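Local structure of cell division control protein 4 (Saccharomyces cerevisiae, 3V7D) at residues 185-190 against 232-237; 334-339 against 363-368; 372-377 against 406-411. The protein serves as the substrate-recognition F-box subunit of an SCF ubiquitin ligase, binding phosphorylated targets such as SIC1 through its WD40 domain and directing their ubiquitination. The protein carries 1 engineered substitution. One frame throughout, in Å; residues are numbered along the deposited sequence.

How the contacts relate
All three contacts join successive blades of one WD40 propeller, are mainly side-chain packing and are buried. Contacts 2 and 3 are closely alike: each sets the third strand of one blade against the second strand of the next, two isoleucines in contact 2, a single one in contact 3, meeting a leucine and a serine. They share a blade, since strands 364-369 and 373-378 are neighbours in its sheet, joined by a probable hydrogen bond from Leu365 N to Trp377 O, 2.7 Å. Contact 1 lies further from the centre of the chain (20 Å against 15 Å). It pairs two third strands, is purely apolar, and includes the partly exposed Leu234.

Contact 1 of 3, residues 185-190 against 232-237; sequences VRVWDI and WKLPKE
Trp232, the first residue of its segment to touch 185-190, meets Val185 where the two indole rings join, on the side of NE1 and CZ2. The CG2 methyl of Val185 lies 4.1 Å from CZ2 of Trp232 and approaches the ring at a slant, neither squarely over its face nor along its edge. This methyl is available because the other branch of Val185, CG1, is the one anti to the backbone N (chi1 179°), which leaves CG2 beside that nitrogen. The indole is held by more than the valine: its NE1 is hydrogen-bonded to Thr222 OG1, the ring of Phe262 meets it edge-to-face, and Phe199 packs against it.

Two residues further on, the strand has ended and Leu234 begins the loop. Its backbone does not aim the side chain at the opposite strand, yet the branched end comes round, with CD1 of Leu234 4.3 Å from CG1 of Val187. Pro235 then takes up the other methyl of the same valine, its ring atom CD lying 4.3 Å from Val187 CG2. Val187 is thus shared between two successive loop residues, one methyl to each. The proline ring also rests on His197 and Tyr261, and is thereby covered by strand 194-199 and by the loop that leads into strand 262-266. Beyond it the segment runs out to the exposed Lys236 and the poorly ordered Glu237.

In this blade the long link between the third and fourth strands adds Leu234 and Pro235 to the apolar packing between consecutive sheets, here WD repeats 2 and 3, that is characteristic of the WD40 beta-propeller.

Contact 2 of 3, residues 334-339 against 363-368; sequences IRIWDL and KFLVSA
Ile334 and Ser367 meet where two blades of the WD40 beta-propeller pack side by side: strand 334-338 is the third strand of the sheet of WD repeat 5, and strand 364-369 the second strand of the next, that of WD repeat 6. The two belong to different sheets, and the interface is made by side chains alone.

The apolar part is carried by Ile336 and Leu365. They reach toward each other tip to tip, CD1 of Ile336 lying 4.1 Å from CD2 of Leu365. The leucine is pointed across by its own torsion, with CG anti to the backbone N (chi1 172°), whereas the isoleucine starts out askew and brings only its terminal methyl into range. Ile326, from the strand beside 334-338, touches Ile334, Ile336 and Leu365 alike and so fills in between the two blades.

A second kind of meeting sets a hydrocarbon tip against a hydroxyl. The outer arm of Ile334 is extended (chi2 160°), which carries CD1 right up to the serine, 3.5 Å from CB of Ser367. This is close, but dispersive; the polar needs of the serine are met by other groups.

Those hydrogen bonds form the polar share of the site. Two bonds hold the hydroxyl Ser367 OG, one from the indole NE1 of Trp377 on the adjacent strand, one to NE2 of His351 in the loop leading into the sheet. Histidine, serine and tryptophan linked in this way are three members of the Asp-His-Ser/Thr-Trp network familiar from WD40 repeats. Against this tethered oxygen the neighbouring blade presses one methyl: Ile334 CD1 stands 3.3 Å from Ser367 OG.

Contact 3 of 3, residues 372-377 against 406-411; sequences GSIRGW and LVSGSE
Ile374 supplies the whole of this contact from its side, dividing its two arms between Leu406 and Ser408. Its CG2 methyl meets the leucine tip to tip, 4.0 Å from CD2 of Leu406. The longer arm goes to the serine, where CD1 of Ile374 comes within 3.5 Å of Ser408 CB. The hydroxyl is hardly further away, with Ser408 OG 3.6 Å from the same methyl. The split follows from the first torsion: with CG1 beside the backbone N (chi1 -61°), CG2 falls beside the carbonyl carbon, so the two arms spread over the same face of the strand, and the extended outer arm takes CD1 to the serine.

In the next shell, each partner is positioned by its own surroundings. Leu406 is bedded among Tyr388, Phe399, Val401, Tyr417 and Leu419, surroundings that probably help to keep its tip toward the isoleucine. Ser408 OG is hydrogen-bonded to His390 NE2, while ND1 of that imidazole is bonded to Ser410 OG, which is linked in turn to Ser394 OG. Both nitrogens of the ring are therefore used, which should fix its rotation. Ile374 also packs on His390, so the imidazole serves the apolar contact as well as the polar chain.

Strand 373-378, from the sheet of WD repeat 6, lies between strands 364-369 and 384-389, and its residue Ile374 faces the following blade. There strand 405-410 is flanked by 396-401 and 413-418, so that the isoleucine joins the third strand of one blade to the second strand of the next.

Contact 1 of 3, residues 185-190 against 232-237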
# COMPACT_ATOMS: atom_id res chain seq x y z
N VAL B 185 -21.28 9.40 23.09
CA VAL B 185 -20.18 8.63 22.54
C VAL B 185 -20.15 7.31 23.29
O VAL B 185 -20.09 7.30 24.52
CB VAL B 185 -18.83 9.35 22.73
CG1 VAL B 185 -17.70 8.52 22.15
CG2 VAL B 185 -18.87 10.73 22.08
N ARG B 186 -20.21 6.20 22.57
CA ARG B 186 -20.28 4.89 23.21
C ARG B 186 -19.11 3.98 22.87
O ARG B 186 -18.67 3.92 21.73
CB ARG B 186 -21.60 4.20 22.87
CG ARG B 186 -22.77 4.64 23.74
CD ARG B 186 -24.05 3.93 23.32
NE ARG B 186 -25.11 4.03 24.31
CZ ARG B 186 -25.96 5.06 24.40
NH1 ARG B 186 -25.85 6.08 23.56
NH2 ARG B 186 -26.90 5.06 25.33
N VAL B 187 -18.61 3.29 23.89
CA VAL B 187 -17.55 2.31 23.72
C VAL B 187 -18.16 0.92 23.84
O VAL B 187 -18.94 0.66 24.75
CB VAL B 187 -16.46 2.47 24.79
CG1 VAL B 187 -15.35 1.44 24.59
CG2 VAL B 187 -15.89 3.88 24.77
N TRP B 188 -17.82 0.03 22.91
CA TRP B 188 -18.41 -1.30 22.88
C TRP B 188 -17.34 -2.39 22.92
O TRP B 188 -16.23 -2.21 22.41
CB TRP B 188 -19.26 -1.48 21.62
CG TRP B 188 -20.26 -0.39 21.36
CD1 TRP B 188 -20.00 0.85 20.87
CD2 TRP B 188 -21.67 -0.47 21.55
NE1 TRP B 188 -21.16 1.56 20.76
CE2 TRP B 188 -22.21 0.78 21.17
CE3 TRP B 188 -22.54 -1.46 22.02
CZ2 TRP B 188 -23.57 1.06 21.23
CZ3 TRP B 188 -23.90 -1.18 22.08
CH2 TRP B 188 -24.40 0.07 21.69
N ASP B 189 -17.69 -3.52 23.52
CA ASP B 189 -16.85 -4.71 23.47
C ASP B 189 -17.61 -5.78 22.70
O ASP B 189 -18.61 -6.31 23.19
CB ASP B 189 -16.52 -5.19 24.88
CG ASP B 189 -15.52 -6.34 24.90
OD1 ASP B 189 -15.69 -7.32 24.14
OD2 ASP B 189 -14.54 -6.26 25.68
N ILE B 190 -17.12 -6.11 21.51
CA ILE B 190 -17.77 -7.11 20.67
C ILE B 190 -17.84 -8.48 21.34
O ILE B 190 -18.87 -9.16 21.29
CB ILE B 190 -17.06 -7.24 19.30
CG1 ILE B 190 -17.24 -5.96 18.49
CG2 ILE B 190 -17.61 -8.42 18.51
CD1 ILE B 190 -16.56 -5.98 17.14
N TRP B 232 -11.35 12.23 24.61
CA TRP B 232 -11.52 11.26 25.68
C TRP B 232 -10.45 10.18 25.62
O TRP B 232 -9.99 9.81 24.54
CB TRP B 232 -12.89 10.57 25.61
CG TRP B 232 -13.98 11.35 24.94
CD1 TRP B 232 -14.10 11.62 23.61
CD2 TRP B 232 -15.14 11.91 25.57
NE1 TRP B 232 -15.25 12.34 23.38
CE2 TRP B 232 -15.91 12.53 24.57
CE3 TRP B 232 -15.59 11.96 26.89
CZ2 TRP B 232 -17.11 13.18 24.84
CZ3 TRP B 232 -16.78 12.61 27.17
CH2 TRP B 232 -17.53 13.21 26.15
N LYS B 233 -10.05 9.67 26.79
CA LYS B 233 -9.18 8.51 26.84
C LYS B 233 -10.01 7.25 26.57
O LYS B 233 -11.13 7.13 27.06
CB LYS B 233 -8.48 8.40 28.20
CG LYS B 233 -7.45 9.49 28.45
CD LYS B 233 -6.75 9.30 29.78
CE LYS B 233 -7.70 9.53 30.94
NZ LYS B 233 -8.14 10.95 31.02
N LEU B 234 -9.46 6.34 25.77
CA LEU B 234 -10.10 5.05 25.52
C LEU B 234 -9.83 4.12 26.70
O LEU B 234 -8.68 3.82 27.00
CB LEU B 234 -9.58 4.42 24.23
CG LEU B 234 -10.16 3.05 23.85
CD1 LEU B 234 -11.63 3.17 23.46
CD2 LEU B 234 -9.35 2.40 22.74
N PRO B 235 -10.90 3.67 27.38
CA PRO B 235 -10.80 2.79 28.55
C PRO B 235 -10.07 1.48 28.25
O PRO B 235 -10.24 0.90 27.18
CB PRO B 235 -12.26 2.52 28.91
CG PRO B 235 -12.99 3.71 28.38
CD PRO B 235 -12.29 4.08 27.11
N LYS B 236 -9.27 1.03 29.21
CA LYS B 236 -8.51 -0.21 29.08
C LYS B 236 -9.36 -1.44 29.40
O LYS B 236 -10.41 -1.33 30.03
CB LYS B 236 -7.26 -0.18 29.97
CG LYS B 236 -7.26 0.94 31.01
CD LYS B 236 -8.16 0.64 32.21
CE LYS B 236 -8.20 1.80 33.19
NZ LYS B 236 -8.70 3.05 32.54
N GLU B 237 -8.90 -2.61 28.95
CA GLU B 237 -9.62 -3.86 29.17
C GLU B 237 -9.47 -4.37 30.61
O GLU B 237 -8.50 -4.04 31.30
CB GLU B 237 -9.18 -4.94 28.17
CG GLU B 237 -9.51 -4.63 26.72
CD GLU B 237 -8.33 -4.03 25.96
OE1 GLU B 237 -7.25 -3.85 26.57
OE2 GLU B 237 -8.48 -3.76 24.75

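Contact 2 of 3, residues 334-339 against 363-368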
# COMPACT_ATOMS: atom_id res chain seq x y z
N ILE B 334 -9.63 21.19 -3.77
CA ILE B 334 -8.89 20.44 -2.78
C ILE B 334 -7.64 21.23 -2.43
O ILE B 334 -6.92 21.69 -3.31
CB ILE B 334 -8.44 19.08 -3.33
CG1 ILE B 334 -9.66 18.25 -3.74
CG2 ILE B 334 -7.61 18.34 -2.29
CD1 ILE B 334 -9.32 17.13 -4.71
N ARG B 335 -7.38 21.40 -1.14
CA ARG B 335 -6.20 22.15 -0.72
C ARG B 335 -5.19 21.29 0.03
O ARG B 335 -5.56 20.43 0.83
CB ARG B 335 -6.58 23.38 0.12
CG ARG B 335 -7.20 24.49 -0.70
CD ARG B 335 -7.44 25.73 0.13
NE ARG B 335 -7.68 26.89 -0.73
CZ ARG B 335 -7.25 28.12 -0.45
NH1 ARG B 335 -6.56 28.34 0.67
NH2 ARG B 335 -7.50 29.12 -1.28
N ILE B 336 -3.92 21.53 -0.25
CA ILE B 336 -2.82 20.86 0.43
C ILE B 336 -2.13 21.88 1.32
O ILE B 336 -1.74 22.94 0.86
CB ILE B 336 -1.80 20.31 -0.58
CG1 ILE B 336 -2.51 19.47 -1.66
CG2 ILE B 336 -0.73 19.50 0.14
CD1 ILE B 336 -3.20 18.24 -1.12
N TRP B 337 -2.00 21.55 2.60
CA TRP B 337 -1.42 22.48 3.57
C TRP B 337 -0.14 21.91 4.18
O TRP B 337 -0.04 20.71 4.43
CB TRP B 337 -2.42 22.77 4.69
CG TRP B 337 -3.81 23.14 4.24
CD1 TRP B 337 -4.79 22.29 3.83
CD2 TRP B 337 -4.37 24.46 4.18
NE1 TRP B 337 -5.93 22.99 3.51
CE2 TRP B 337 -5.70 24.32 3.72
CE3 TRP B 337 -3.88 25.73 4.48
CZ2 TRP B 337 -6.54 25.42 3.55
CZ3 TRP B 337 -4.72 26.82 4.30
CH2 TRP B 337 -6.03 26.66 3.84
N ASP B 338 0.83 22.79 4.43
CA ASP B 338 2.07 22.40 5.10
C ASP B 338 1.89 22.54 6.60
O ASP B 338 1.78 23.65 7.12
CB ASP B 338 3.22 23.30 4.63
CG ASP B 338 4.59 22.81 5.09
OD1 ASP B 338 4.67 22.09 6.11
OD2 ASP B 338 5.59 23.15 4.42
N LEU B 339 1.87 21.41 7.32
CA LEU B 339 1.63 21.45 8.76
C LEU B 339 2.89 21.72 9.58
O LEU B 339 2.90 21.55 10.80
CB LEU B 339 0.95 20.17 9.24
CG LEU B 339 -0.48 19.93 8.77
CD1 LEU B 339 -1.26 19.11 9.79
CD2 LEU B 339 -1.19 21.25 8.46
N LYS B 363 0.81 5.75 -2.68
CA LYS B 363 1.21 6.53 -3.84
C LYS B 363 0.15 7.48 -4.41
O LYS B 363 0.46 8.37 -5.19
CB LYS B 363 1.77 5.62 -4.95
CG LYS B 363 0.74 4.77 -5.63
CD LYS B 363 1.39 3.75 -6.57
CE LYS B 363 2.03 4.42 -7.79
NZ LYS B 363 2.43 3.43 -8.83
N PHE B 364 -1.11 7.30 -4.01
CA PHE B 364 -2.19 8.11 -4.56
C PHE B 364 -2.99 8.87 -3.50
O PHE B 364 -3.42 8.29 -2.50
CB PHE B 364 -3.19 7.24 -5.34
CG PHE B 364 -2.59 6.51 -6.50
CD1 PHE B 364 -1.93 7.19 -7.50
CD2 PHE B 364 -2.75 5.13 -6.61
CE1 PHE B 364 -1.40 6.50 -8.59
CE2 PHE B 364 -2.23 4.44 -7.69
CZ PHE B 364 -1.55 5.13 -8.68
N LEU B 365 -3.19 10.17 -3.72
CA LEU B 365 -4.29 10.87 -3.07
C LEU B 365 -5.47 10.72 -4.01
O LEU B 365 -5.35 10.99 -5.20
CB LEU B 365 -3.98 12.35 -2.86
CG LEU B 365 -5.15 13.21 -2.36
CD1 LEU B 365 -5.59 12.81 -0.96
CD2 LEU B 365 -4.81 14.70 -2.41
N VAL B 366 -6.61 10.27 -3.49
CA VAL B 366 -7.78 10.07 -4.34
C VAL B 366 -8.97 10.87 -3.84
O VAL B 366 -9.26 10.90 -2.65
CB VAL B 366 -8.16 8.58 -4.45
CG1 VAL B 366 -9.23 8.38 -5.53
CG2 VAL B 366 -6.94 7.73 -4.76
N SER B 367 -9.66 11.53 -4.77
CA SER B 367 -10.80 12.37 -4.43
C SER B 367 -12.00 12.07 -5.32
O SER B 367 -11.85 11.72 -6.50
CB SER B 367 -10.42 13.84 -4.56
OG SER B 367 -10.01 14.13 -5.90
N ALA B 368 -13.18 12.22 -4.74
CA ALA B 368 -14.42 11.90 -5.44
C ALA B 368 -15.46 12.98 -5.17
O ALA B 368 -15.55 13.49 -4.05
CB ALA B 368 -14.94 10.53 -5.00

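Contact 3 of 3, residues 372-377 against 406-411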
# COMPACT_ATOMS: atom_id res chain seq x y z
N GLY B 372 -19.99 12.78 -9.89
CA GLY B 372 -19.62 11.45 -10.34
C GLY B 372 -18.18 11.32 -10.77
O GLY B 372 -17.77 10.27 -11.29
N SER B 373 -17.39 12.37 -10.57
CA SER B 373 -15.99 12.35 -10.96
C SER B 373 -15.11 11.82 -9.84
O SER B 373 -15.37 12.05 -8.66
CB SER B 373 -15.52 13.75 -11.37
OG SER B 373 -15.65 14.66 -10.30
N ILE B 374 -14.06 11.11 -10.23
CA ILE B 374 -13.06 10.61 -9.30
C ILE B 374 -11.69 10.99 -9.86
O ILE B 374 -11.44 10.82 -11.06
CB ILE B 374 -13.15 9.08 -9.17
CG1 ILE B 374 -14.52 8.67 -8.64
CG2 ILE B 374 -12.04 8.55 -8.28
CD1 ILE B 374 -14.84 7.22 -8.87
N ARG B 375 -10.81 11.51 -9.01
CA ARG B 375 -9.48 11.93 -9.45
C ARG B 375 -8.37 11.29 -8.63
O ARG B 375 -8.45 11.23 -7.40
CB ARG B 375 -9.34 13.45 -9.38
CG ARG B 375 -10.27 14.21 -10.30
CD ARG B 375 -9.70 14.32 -11.70
NE ARG B 375 -10.61 15.05 -12.57
CZ ARG B 375 -10.33 15.41 -13.82
NH1 ARG B 375 -9.14 15.12 -14.34
NH2 ARG B 375 -11.23 16.07 -14.53
N GLY B 376 -7.33 10.84 -9.31
CA GLY B 376 -6.14 10.33 -8.65
C GLY B 376 -4.97 11.28 -8.79
O GLY B 376 -4.60 11.68 -9.90
N TRP B 377 -4.38 11.66 -7.66
CA TRP B 377 -3.23 12.54 -7.65
C TRP B 377 -2.06 11.83 -6.99
O TRP B 377 -2.25 11.04 -6.06
CB TRP B 377 -3.53 13.82 -6.88
CG TRP B 377 -4.91 14.37 -7.08
CD1 TRP B 377 -6.05 13.96 -6.45
CD2 TRP B 377 -5.29 15.46 -7.93
NE1 TRP B 377 -7.12 14.71 -6.87
CE2 TRP B 377 -6.68 15.64 -7.78
CE3 TRP B 377 -4.59 16.29 -8.81
CZ2 TRP B 377 -7.38 16.62 -8.47
CZ3 TRP B 377 -5.29 17.27 -9.49
CH2 TRP B 377 -6.67 17.42 -9.33
N LEU B 406 -8.98 0.48 -7.45
CA LEU B 406 -10.01 1.43 -7.03
C LEU B 406 -11.39 0.76 -7.15
O LEU B 406 -11.72 0.18 -8.18
CB LEU B 406 -9.98 2.69 -7.89
CG LEU B 406 -11.17 3.66 -7.78
CD1 LEU B 406 -11.20 4.34 -6.43
CD2 LEU B 406 -11.17 4.70 -8.92
N VAL B 407 -12.17 0.83 -6.08
CA VAL B 407 -13.56 0.39 -6.12
C VAL B 407 -14.43 1.59 -5.76
O VAL B 407 -14.22 2.21 -4.73
CB VAL B 407 -13.84 -0.76 -5.14
CG1 VAL B 407 -15.31 -1.15 -5.19
CG2 VAL B 407 -12.97 -1.96 -5.45
N SER B 408 -15.40 1.92 -6.61
CA SER B 408 -16.24 3.10 -6.36
C SER B 408 -17.73 2.78 -6.47
O SER B 408 -18.13 1.85 -7.17
CB SER B 408 -15.87 4.23 -7.32
OG SER B 408 -15.90 3.79 -8.67
N GLY B 409 -18.55 3.56 -5.78
CA GLY B 409 -19.98 3.31 -5.77
C GLY B 409 -20.83 4.56 -5.88
O GLY B 409 -20.47 5.64 -5.38
N SER B 410 -21.97 4.41 -6.54
CA SER B 410 -22.97 5.46 -6.62
C SER B 410 -24.28 4.81 -7.02
O SER B 410 -24.33 3.59 -7.18
CB SER B 410 -22.58 6.52 -7.64
OG SER B 410 -22.61 5.99 -8.96
N GLU B 411 -25.32 5.61 -7.20
CA GLU B 411 -26.62 5.09 -7.57
C GLU B 411 -26.53 4.20 -8.81
O GLU B 411 -26.05 4.63 -9.86
CB GLU B 411 -27.60 6.23 -7.81
CG GLU B 411 -29.01 5.79 -8.12
CD GLU B 411 -29.99 6.94 -8.13
OE1 GLU B 411 -30.44 7.36 -7.04
OE2 GLU B 411 -30.31 7.44 -9.23